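Local coordinates for protein 6-phosphogluconate dehydrogenase, NAD-binding (Geobacter metallireducens, PDB 3PEF) that is a beta-hydroxyacid dehydrogenase with succinic semialdehyde reductase activity, probably using NADPH, its cofactor bound on a Rossmann-type domain, at residues R89-M94 against Q103-A108; E146-F151 against K156-L161; C184-L189 against G221-R226. The protein carries 2 engineered substitutions. All blocks are in the same frame, centred on the assembly; numbering follows the deposited sequence. Where two conformers were deposited one is given.

Interaction 1 (R89-M94 against Q103-A108)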
loop_
_atom_site.group_PDB
_atom_site.type_symbol
_atom_site.label_atom_id
_atom_site.label_comp_id
_atom_site.label_asym_id
_atom_site.label_seq_id
_atom_site.Cartn_x
_atom_site.Cartn_y
_atom_site.Cartn_z
ATOM N N ARG A 89 -47.118 -1.000 0.779
ATOM C CA ARG A 89 -46.433 0.278 0.971
ATOM C C ARG A 89 -44.947 0.065 0.701
ATOM O O ARG A 89 -44.419 -1.024 0.956
ATOM C CB ARG A 89 -46.690 0.839 2.379
ATOM C CG ARG A 89 -48.169 1.158 2.624
ATOM C CD ARG A 89 -48.400 1.883 3.955
ATOM N NE ARG A 89 -48.138 1.024 5.113
ATOM C CZ ARG A 89 -48.997 0.133 5.588
ATOM N NH1 ARG A 89 -50.177 -0.026 4.998
ATOM N NH2 ARG A 89 -48.683 -0.596 6.654
ATOM N N GLY A 90 -44.280 1.091 0.167
ATOM C CA GLY A 90 -42.911 0.950 -0.301
ATOM C C GLY A 90 -41.863 1.600 0.591
ATOM O O GLY A 90 -42.110 2.641 1.221
ATOM N N TYR A 91 -40.694 0.967 0.652
ATOM C CA TYR A 91 -39.555 1.487 1.399
ATOM C C TYR A 91 -38.393 1.641 0.426
ATOM O O TYR A 91 -37.983 0.682 -0.228
ATOM C CB TYR A 91 -39.173 0.529 2.527
ATOM C CG TYR A 91 -38.106 1.053 3.482
ATOM C CD1 TYR A 91 -36.924 0.343 3.705
ATOM C CD2 TYR A 91 -38.283 2.260 4.154
ATOM C CE1 TYR A 91 -35.945 0.815 4.601
ATOM C CE2 TYR A 91 -37.327 2.739 5.045
ATOM C CZ TYR A 91 -36.164 2.015 5.273
ATOM O OH TYR A 91 -35.226 2.514 6.154
ATOM N N VAL A 92 -37.884 2.856 0.312
ATOM C CA VAL A 92 -36.790 3.138 -0.613
ATOM C C VAL A 92 -35.551 3.558 0.184
ATOM O O VAL A 92 -35.448 4.706 0.623
ATOM C CB VAL A 92 -37.156 4.276 -1.591
ATOM C CG1 VAL A 92 -35.995 4.551 -2.543
ATOM C CG2 VAL A 92 -38.436 3.938 -2.378
ATOM N N ASP A 93 -34.631 2.633 0.407
ATOM C CA ASP A 93 -33.438 2.961 1.187
ATOM C C ASP A 93 -32.352 3.556 0.301
ATOM O O ASP A 93 -31.835 2.891 -0.615
ATOM C CB ASP A 93 -32.900 1.745 1.964
ATOM C CG ASP A 93 -31.963 2.151 3.122
ATOM O OD1 ASP A 93 -31.517 3.319 3.175
ATOM O OD2 ASP A 93 -31.686 1.304 3.993
ATOM N N MET A 94 -32.014 4.810 0.580
ATOM C CA MET A 94 -31.037 5.552 -0.229
ATOM C C MET A 94 -29.676 5.673 0.464
ATOM O O MET A 94 -28.746 6.330 -0.037
ATOM C CB MET A 94 -31.603 6.918 -0.621
ATOM C CG MET A 94 -32.999 6.808 -1.233
ATOM S SD MET A 94 -33.723 8.389 -1.749
ATOM C CE MET A 94 -32.707 8.836 -3.180
ATOM N N GLN A 103 -29.990 -6.145 0.364
ATOM C CA GLN A 103 -30.762 -7.329 -0.014
ATOM C C GLN A 103 -31.505 -7.926 1.192
ATOM O O GLN A 103 -32.668 -8.321 1.089
ATOM C CB GLN A 103 -29.855 -8.375 -0.673
ATOM C CG GLN A 103 -29.316 -7.954 -2.033
ATOM C CD GLN A 103 -28.209 -8.872 -2.536
ATOM O OE1 GLN A 103 -27.535 -9.539 -1.757
ATOM N NE2 GLN A 103 -28.023 -8.906 -3.847
ATOM N N ARG A 104 -30.804 -7.982 2.321
ATOM C CA ARG A 104 -31.334 -8.446 3.600
ATOM C C ARG A 104 -32.592 -7.656 3.972
ATOM O O ARG A 104 -33.649 -8.211 4.309
ATOM C CB ARG A 104 -30.242 -8.212 4.651
ATOM C CG ARG A 104 -30.388 -8.893 5.997
ATOM C CD ARG A 104 -29.103 -8.672 6.825
ATOM N NE ARG A 104 -27.956 -9.355 6.224
ATOM C CZ ARG A 104 -26.758 -8.815 6.011
ATOM N NH1 ARG A 104 -26.504 -7.557 6.350
ATOM N NH2 ARG A 104 -25.804 -9.547 5.452
ATOM N N ILE A 105 -32.456 -6.334 3.932
ATOM C CA ILE A 105 -33.562 -5.464 4.246
ATOM C C ILE A 105 -34.734 -5.686 3.286
ATOM O O ILE A 105 -35.887 -5.853 3.708
ATOM C CB ILE A 105 -33.121 -3.988 4.196
ATOM C CG1 ILE A 105 -32.244 -3.666 5.411
ATOM C CG2 ILE A 105 -34.331 -3.093 4.166
ATOM C CD1 ILE A 105 -31.394 -2.402 5.235
ATOM N N GLY A 106 -34.440 -5.681 1.993
ATOM C CA GLY A 106 -35.472 -5.868 0.990
ATOM C C GLY A 106 -36.243 -7.164 1.160
ATOM O O GLY A 106 -37.459 -7.186 1.002
ATOM N N VAL A 107 -35.538 -8.245 1.484
ATOM C CA VAL A 107 -36.189 -9.535 1.705
ATOM C C VAL A 107 -37.106 -9.506 2.920
ATOM O O VAL A 107 -38.224 -10.042 2.874
ATOM C CB VAL A 107 -35.173 -10.679 1.859
ATOM C CG1 VAL A 107 -35.876 -11.953 2.355
ATOM C CG2 VAL A 107 -34.443 -10.938 0.523
ATOM N N ALA A 108 -36.641 -8.880 4.006
ATOM C CA ALA A 108 -37.462 -8.797 5.207
ATOM C C ALA A 108 -38.678 -7.915 4.928
ATOM O O ALA A 108 -39.798 -8.248 5.327
ATOM C CB ALA A 108 -36.654 -8.296 6.421
#
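Ile105, on helix 99-111, reaches Tyr91 and Asp93 of strand 90-93 where that helix lies against the sheet of the Rossmann-type NADP-binding domain. The three elements strand 90-93, helix 99-111 and strand 115-122 form one beta-alpha-beta unit, and this contact joins its first strand to its helix. Tyr91 and Asp93, two residues apart on the strand, both start toward the helix, while Val92 between them serves the other side of the sheet, against Leu143 and Phe151 of helix 141-154.

The apolar part is a single branch at a ring edge. CG2 of Ile105 comes up near the plane of the Tyr91 ring, 4.3 Å from its CE1. Cys75 of helix 68-76 also touches Ile105, and Phe116 of strand 115-122 touches all three side chains.

The second meeting is between unlike groups. No hydrogen bond crosses the two segments, and the carboxylate of Asp93 has its polar partner in Ser95, whose OG bonds to OD1. With CG1 beside the backbone N (chi1 -73°) and the chain then extended, Ile105 crosses the Asp93 side chain at about a right angle, its CD1 lying 3.9 Å from Asp93 OD2.

Interaction 2 (E146-F151 against K156-L161)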
loop_
_atom_site.group_PDB
_atom_site.type_symbol
_atom_site.label_atom_id
_atom_site.label_comp_id
_atom_site.label_asym_id
_atom_site.label_seq_id
_atom_site.Cartn_x
_atom_site.Cartn_y
_atom_site.Cartn_z
ATOM N N GLU A 146 -43.413 4.275 -9.008
ATOM C CA GLU A 146 -44.211 5.003 -8.033
ATOM C C GLU A 146 -43.423 6.105 -7.316
ATOM O O GLU A 146 -43.975 7.154 -7.006
ATOM C CB GLU A 146 -44.841 4.042 -7.021
ATOM C CG GLU A 146 -45.820 4.715 -6.087
ATOM C CD GLU A 146 -46.610 3.722 -5.258
ATOM O OE1 GLU A 146 -47.201 4.143 -4.237
ATOM O OE2 GLU A 146 -46.644 2.527 -5.628
ATOM N N ALA A 147 -42.139 5.875 -7.059
ATOM C CA ALA A 147 -41.335 6.859 -6.346
ATOM C C ALA A 147 -40.804 7.953 -7.273
ATOM O O ALA A 147 -40.330 8.992 -6.819
ATOM C CB ALA A 147 -40.183 6.177 -5.606
ATOM N N MET A 148 -40.891 7.719 -8.576
ATOM C CA MET A 148 -40.314 8.637 -9.557
ATOM C C MET A 148 -40.643 10.118 -9.337
ATOM O O MET A 148 -39.778 10.968 -9.492
ATOM C CB MET A 148 -40.695 8.219 -10.982
ATOM C CG MET A 148 -39.883 8.935 -12.059
ATOM S SD MET A 148 -38.099 8.685 -11.872
ATOM C CE MET A 148 -37.942 6.975 -12.372
ATOM N N PRO A 149 -41.897 10.441 -8.984
ATOM C CA PRO A 149 -42.215 11.868 -8.829
ATOM C C PRO A 149 -41.401 12.496 -7.712
ATOM O O PRO A 149 -41.093 13.689 -7.760
ATOM C CB PRO A 149 -43.701 11.864 -8.451
ATOM C CG PRO A 149 -44.226 10.593 -9.004
ATOM C CD PRO A 149 -43.096 9.595 -8.861
ATOM N N GLY A 150 -41.062 11.688 -6.715
ATOM C CA GLY A 150 -40.197 12.125 -5.634
ATOM C C GLY A 150 -38.747 12.184 -6.087
ATOM O O GLY A 150 -38.063 13.183 -5.862
ATOM N N PHE A 151 -38.271 11.112 -6.718
ATOM C CA PHE A 151 -36.902 11.087 -7.232
ATOM C C PHE A 151 -36.657 12.327 -8.085
ATOM O O PHE A 151 -35.562 12.877 -8.096
ATOM C CB PHE A 151 -36.632 9.845 -8.095
ATOM C CG PHE A 151 -36.461 8.559 -7.320
ATOM C CD1 PHE A 151 -36.861 7.353 -7.880
ATOM C CD2 PHE A 151 -35.889 8.546 -6.052
ATOM C CE1 PHE A 151 -36.707 6.157 -7.204
ATOM C CE2 PHE A 151 -35.734 7.336 -5.354
ATOM C CZ PHE A 151 -36.140 6.141 -5.944
ATOM N N LYS A 156 -31.437 14.765 -10.756
ATOM C CA LYS A 156 -31.529 15.162 -12.158
ATOM C C LYS A 156 -31.397 13.964 -13.104
ATOM O O LYS A 156 -32.019 13.922 -14.162
ATOM C CB LYS A 156 -30.490 16.239 -12.514
ATOM C CG LYS A 156 -29.018 15.836 -12.354
ATOM C CD LYS A 156 -28.118 16.874 -13.055
ATOM C CE LYS A 156 -26.734 17.010 -12.422
ATOM N NZ LYS A 156 -25.836 15.848 -12.658
ATOM N N LYS A 157 -30.583 12.994 -12.716
ATOM C CA LYS A 157 -30.433 11.778 -13.494
ATOM C C LYS A 157 -30.889 10.639 -12.601
ATOM O O LYS A 157 -30.419 10.503 -11.456
ATOM C CB LYS A 157 -28.971 11.569 -13.888
ATOM C CG LYS A 157 -28.730 10.422 -14.892
ATOM C CD LYS A 157 -27.265 9.954 -14.873
ATOM C CE LYS A 157 -26.722 9.608 -16.262
ATOM N NZ LYS A 157 -27.502 8.555 -16.961
ATOM N N ILE A 158 -31.799 9.823 -13.118
ATOM C CA ILE A 158 -32.362 8.734 -12.342
ATOM C C ILE A 158 -32.335 7.465 -13.183
ATOM O O ILE A 158 -32.888 7.435 -14.280
ATOM C CB ILE A 158 -33.812 9.063 -11.923
ATOM C CG1 ILE A 158 -33.852 10.368 -11.125
ATOM C CG2 ILE A 158 -34.395 7.927 -11.102
ATOM C CD1 ILE A 158 -35.070 11.229 -11.387
ATOM N N ILE A 159 -31.677 6.420 -12.685
ATOM C CA ILE A 159 -31.539 5.196 -13.471
ATOM C C ILE A 159 -31.894 3.968 -12.658
ATOM O O ILE A 159 -31.918 4.007 -11.427
ATOM C CB ILE A 159 -30.109 5.020 -14.013
ATOM C CG1 ILE A 159 -29.128 4.834 -12.858
ATOM C CG2 ILE A 159 -29.701 6.219 -14.858
ATOM C CD1 ILE A 159 -27.768 4.318 -13.301
ATOM N N HIS A 160 -32.161 2.872 -13.351
ATOM C CA HIS A 160 -32.507 1.620 -12.687
ATOM C C HIS A 160 -31.528 0.542 -13.138
ATOM O O HIS A 160 -31.356 0.332 -14.330
ATOM C CB HIS A 160 -33.954 1.235 -13.017
ATOM C CG HIS A 160 -34.458 0.050 -12.255
ATOM N ND1 HIS A 160 -34.192 -1.246 -12.635
ATOM C CD2 HIS A 160 -35.222 -0.033 -11.141
ATOM C CE1 HIS A 160 -34.772 -2.079 -11.787
ATOM N NE2 HIS A 160 -35.396 -1.367 -10.866
ATOM N N LEU A 161 -30.892 -0.141 -12.190
ATOM C CA LEU A 161 -29.736 -0.985 -12.498
ATOM C C LEU A 161 -29.979 -2.477 -12.356
ATOM O O LEU A 161 -29.043 -3.268 -12.460
ATOM C CB LEU A 161 -28.555 -0.591 -11.611
ATOM C CG LEU A 161 -28.046 0.833 -11.853
ATOM C CD1 LEU A 161 -27.165 1.311 -10.696
ATOM C CD2 LEU A 161 -27.283 0.884 -13.173
#
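Met148 and Phe151, one turn apart on helix 141-154, receive the side chain of Ile158 from strand 157-160. Ahead of them, Ala147 belongs to the inner side of the helix: it touches Val60 and Phe62 of strand 60-63, and its CB stands 3.8 Å above one face of the Phe151 ring, offset toward the rim. It thus backs the ring from within its own helix.

Met148 follows. Its bond to CB does not aim at the strand, but the chain folds round at both later torsions (chi2 57°, chi3 72°) and carries the thioether to Ile158. SD lies 3.9 Å from Ile158 CG2, and CE is equally close to the same methyl. The two side chains slide past each other in opposite directions.

At Pro149 and Gly150 the helix is kinked: Pro149 has no N-H to give, and Gly150 N has only a weak 2.8 Å bond to Ala147 O. The next nitrogen, that of Phe151, is again bonded to Ala147 O.

Phe151 meets Ile158 with its base. Phe151 CB is 3.9 Å from Ile158 CD1, and the same methyl rests 3.7 Å from Phe151 O, against the backbone. Beyond CB the ring leads away from the strand, passing Ile158 CG2 obliquely at 4.1 Å from CD1 of the ring, and goes on to Ile135 of strand 133-139.

Tyr144 and Glu152 of the same helix also touch Ile158, while Ile159 faces the other way, onto Val205 of a second subunit. The arrangement is that of a beta-alpha-beta unit, strand 133-139, helix 141-154 and strand 157-160, at one end of the sheet of this Rossmann-type domain.

Interaction 3 (C184-L189 against G221-R226)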
loop_
_atom_site.group_PDB
_atom_site.type_symbol
_atom_site.label_atom_id
_atom_site.label_comp_id
_atom_site.label_asym_id
_atom_site.label_seq_id
_atom_site.Cartn_x
_atom_site.Cartn_y
_atom_site.Cartn_z
ATOM N N CYS A 184 -4.970 10.716 -3.794
ATOM C CA CYS A 184 -3.872 10.997 -4.707
ATOM C C CYS A 184 -3.704 12.500 -4.911
ATOM O O CYS A 184 -2.593 13.006 -4.912
ATOM C CB CYS A 184 -4.103 10.299 -6.050
ATOM S SG CYS A 184 -3.944 8.512 -5.910
ATOM N N PHE A 185 -4.826 13.193 -5.092
ATOM C CA PHE A 185 -4.856 14.630 -5.323
ATOM C C PHE A 185 -4.165 15.348 -4.159
ATOM O O PHE A 185 -3.325 16.220 -4.364
ATOM C CB PHE A 185 -6.326 15.055 -5.450
ATOM C CG PHE A 185 -6.554 16.541 -5.663
ATOM C CD1 PHE A 185 -5.980 17.210 -6.737
ATOM C CD2 PHE A 185 -7.416 17.243 -4.822
ATOM C CE1 PHE A 185 -6.228 18.566 -6.953
ATOM C CE2 PHE A 185 -7.671 18.615 -5.019
ATOM C CZ PHE A 185 -7.075 19.275 -6.084
ATOM N N CYS A 186 -4.508 14.955 -2.936
ATOM C CA CYS A 186 -3.923 15.558 -1.750
ATOM C C CYS A 186 -2.427 15.263 -1.618
ATOM O O CYS A 186 -1.657 16.143 -1.264
ATOM C CB CYS A 186 -4.684 15.128 -0.494
ATOM S SG CYS A 186 -6.370 15.801 -0.427
ATOM N N GLU A 187 -2.019 14.029 -1.907
ATOM C CA GLU A 187 -0.605 13.708 -1.926
ATOM C C GLU A 187 0.125 14.631 -2.900
ATOM O O GLU A 187 1.229 15.063 -2.625
ATOM C CB GLU A 187 -0.367 12.230 -2.277
ATOM C CG GLU A 187 -0.532 11.313 -1.094
ATOM C CD GLU A 187 -0.186 9.862 -1.389
ATOM O OE1 GLU A 187 0.353 9.565 -2.484
ATOM O OE2 GLU A 187 -0.458 9.014 -0.503
ATOM N N GLY A 188 -0.498 14.935 -4.036
ATOM C CA GLY A 188 0.114 15.814 -5.021
ATOM C C GLY A 188 0.239 17.268 -4.580
ATOM O O GLY A 188 1.275 17.909 -4.761
ATOM N N LEU A 189 -0.818 17.802 -3.994
ATOM C CA LEU A 189 -0.747 19.157 -3.456
ATOM C C LEU A 189 0.267 19.272 -2.327
ATOM O O LEU A 189 0.943 20.293 -2.187
ATOM C CB LEU A 189 -2.105 19.582 -2.934
ATOM C CG LEU A 189 -3.162 19.780 -4.012
ATOM C CD1 LEU A 189 -4.539 19.940 -3.367
ATOM C CD2 LEU A 189 -2.786 21.000 -4.871
ATOM N N GLY A 221 -9.735 24.445 -4.113
ATOM C CA GLY A 221 -9.856 25.809 -3.630
ATOM C C GLY A 221 -10.043 25.822 -2.122
ATOM O O GLY A 221 -9.395 26.594 -1.416
ATOM N N LEU A 222 -10.927 24.954 -1.626
ATOM C CA LEU A 222 -11.216 24.915 -0.198
ATOM C C LEU A 222 -9.982 24.478 0.556
ATOM O O LEU A 222 -9.690 24.963 1.645
ATOM C CB LEU A 222 -12.383 23.977 0.087
ATOM C CG LEU A 222 -13.694 24.430 -0.541
ATOM C CD1 LEU A 222 -14.741 23.329 -0.406
ATOM C CD2 LEU A 222 -14.160 25.739 0.125
ATOM N N ILE A 223 -9.099 23.494 0.097
ATOM C CA ILE A 223 -7.822 23.113 0.666
ATOM C C ILE A 223 -6.873 24.302 0.750
ATOM O O ILE A 223 -6.303 24.602 1.805
ATOM C CB ILE A 223 -7.179 21.983 -0.160
ATOM C CG1 ILE A 223 -8.015 20.705 -0.057
ATOM C CG2 ILE A 223 -5.752 21.730 0.301
ATOM C CD1 ILE A 223 -7.607 19.629 -1.039
ATOM N N ARG A 224 -6.804 24.966 -0.394
ATOM C CA ARG A 224 -5.978 26.165 -0.378
ATOM C C ARG A 224 -6.398 27.123 0.739
ATOM O O ARG A 224 -5.551 27.729 1.388
ATOM C CB ARG A 224 -6.068 26.883 -1.723
ATOM C CG ARG A 224 -5.147 28.086 -1.838
ATOM C CD ARG A 224 -5.638 29.027 -2.908
ATOM N NE ARG A 224 -7.057 29.311 -2.710
ATOM C CZ ARG A 224 -7.997 29.138 -3.636
ATOM N NH1 ARG A 224 -7.669 28.695 -4.848
ATOM N NH2 ARG A 224 -9.266 29.418 -3.353
ATOM N N ASP A 225 -7.706 27.248 0.960
ATOM C CA ASP A 225 -8.255 28.129 2.002
ATOM C C ASP A 225 -8.318 27.463 3.384
ATOM O O ASP A 225 -8.702 28.092 4.376
ATOM C CB ASP A 225 -9.660 28.598 1.603
ATOM C CG ASP A 225 -9.655 29.462 0.357
ATOM O OD1 ASP A 225 -8.577 30.014 0.025
ATOM O OD2 ASP A 225 -10.725 29.587 -0.288
ATOM N N ARG A 226 -7.948 26.190 3.449
ATOM C CA ARG A 226 -8.021 25.450 4.699
ATOM C C ARG A 226 -9.443 25.487 5.274
ATOM O O ARG A 226 -9.637 25.531 6.487
ATOM C CB ARG A 226 -7.016 26.012 5.716
ATOM C CG ARG A 226 -5.549 25.977 5.260
ATOM C CD ARG A 226 -4.910 24.594 5.429
ATOM N NE ARG A 226 -4.162 24.192 4.235
ATOM C CZ ARG A 226 -2.887 24.497 3.996
ATOM N NH1 ARG A 226 -2.192 25.208 4.869
ATOM N NH2 ARG A 226 -2.305 24.094 2.879
#
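Ile223 of helix 214-224 sends a single methyl, CD1, into the side of helix 166-194 among Phe185, Cys186 and Leu189. This is the tight part of the contact, buried and wholly apolar. CG1 stands anti to the carbonyl carbon (chi1 -66°), and the chain runs on straight to CD1, which stretches the isoleucine toward the longer helix. Its CD1 lies 3.9 Å from CD1 of Leu189 and 4.1 Å from SG of Cys186. The Phe185 ring meets it obliquely, with CE2 at 4.1 Å from Ile223 CD1, the two side chains running past one another in opposite senses. Leu189, one turn after Phe185, also covers that ring: its CD1 sits 3.7 Å above one face, offset toward the rim, while Phe216 stacks on the ring from helix 214-224 itself. The backbones stay well apart, 8.8 Å between CA of Cys186 and CA of Ile223, so side chains alone span the gap.

The outer side is polar, and there the helix ends. Arg226, with positive phi (56°), closes it in a Schellman motif, its N bonded to Ile223 O at 2.8 Å; its NE adds only a weak bond to the same oxygen. Arg224 turns away from the contact, and its NE forms a salt bridge with OD1 of Asp225 at 3.2 Å; OD1 lies in the guanidinium plane, but NE stands 49° out of the carboxylate plane. Arg224 has a second acidic partner in Asp200, and Arg226 pairs with Glu193.

In the all-helical C-terminal part, Ile202 and Leu203 of helix 199-208 also press on Leu189, Phe282 and Tyr285 near the chain end touch Cys186, and from helix 166-194 Glu187 reaches a second subunit, bonding Ser258 OG and Ala257 N there.

Interactions 1 and 2 belong to the same Rossmann-type sheet and pack helices on its two faces; the 89-94 segment touches both, since Met94, just past the strand, also packs on Phe151. Interaction 1 is fully buried and includes a carboxylate beside a methyl, whereas interaction 2, at the end strand of the sheet, is only partly buried and combines a thioether and a phenylalanine with isoleucine. Interaction 3, its centre 39 Å from that of interaction 1 and 34 Å from that of interaction 2, is a buried helix-helix contact with charged residues along its outer side. Interactions 2 and 3 both border the second subunit; each of the three turns on one isoleucine.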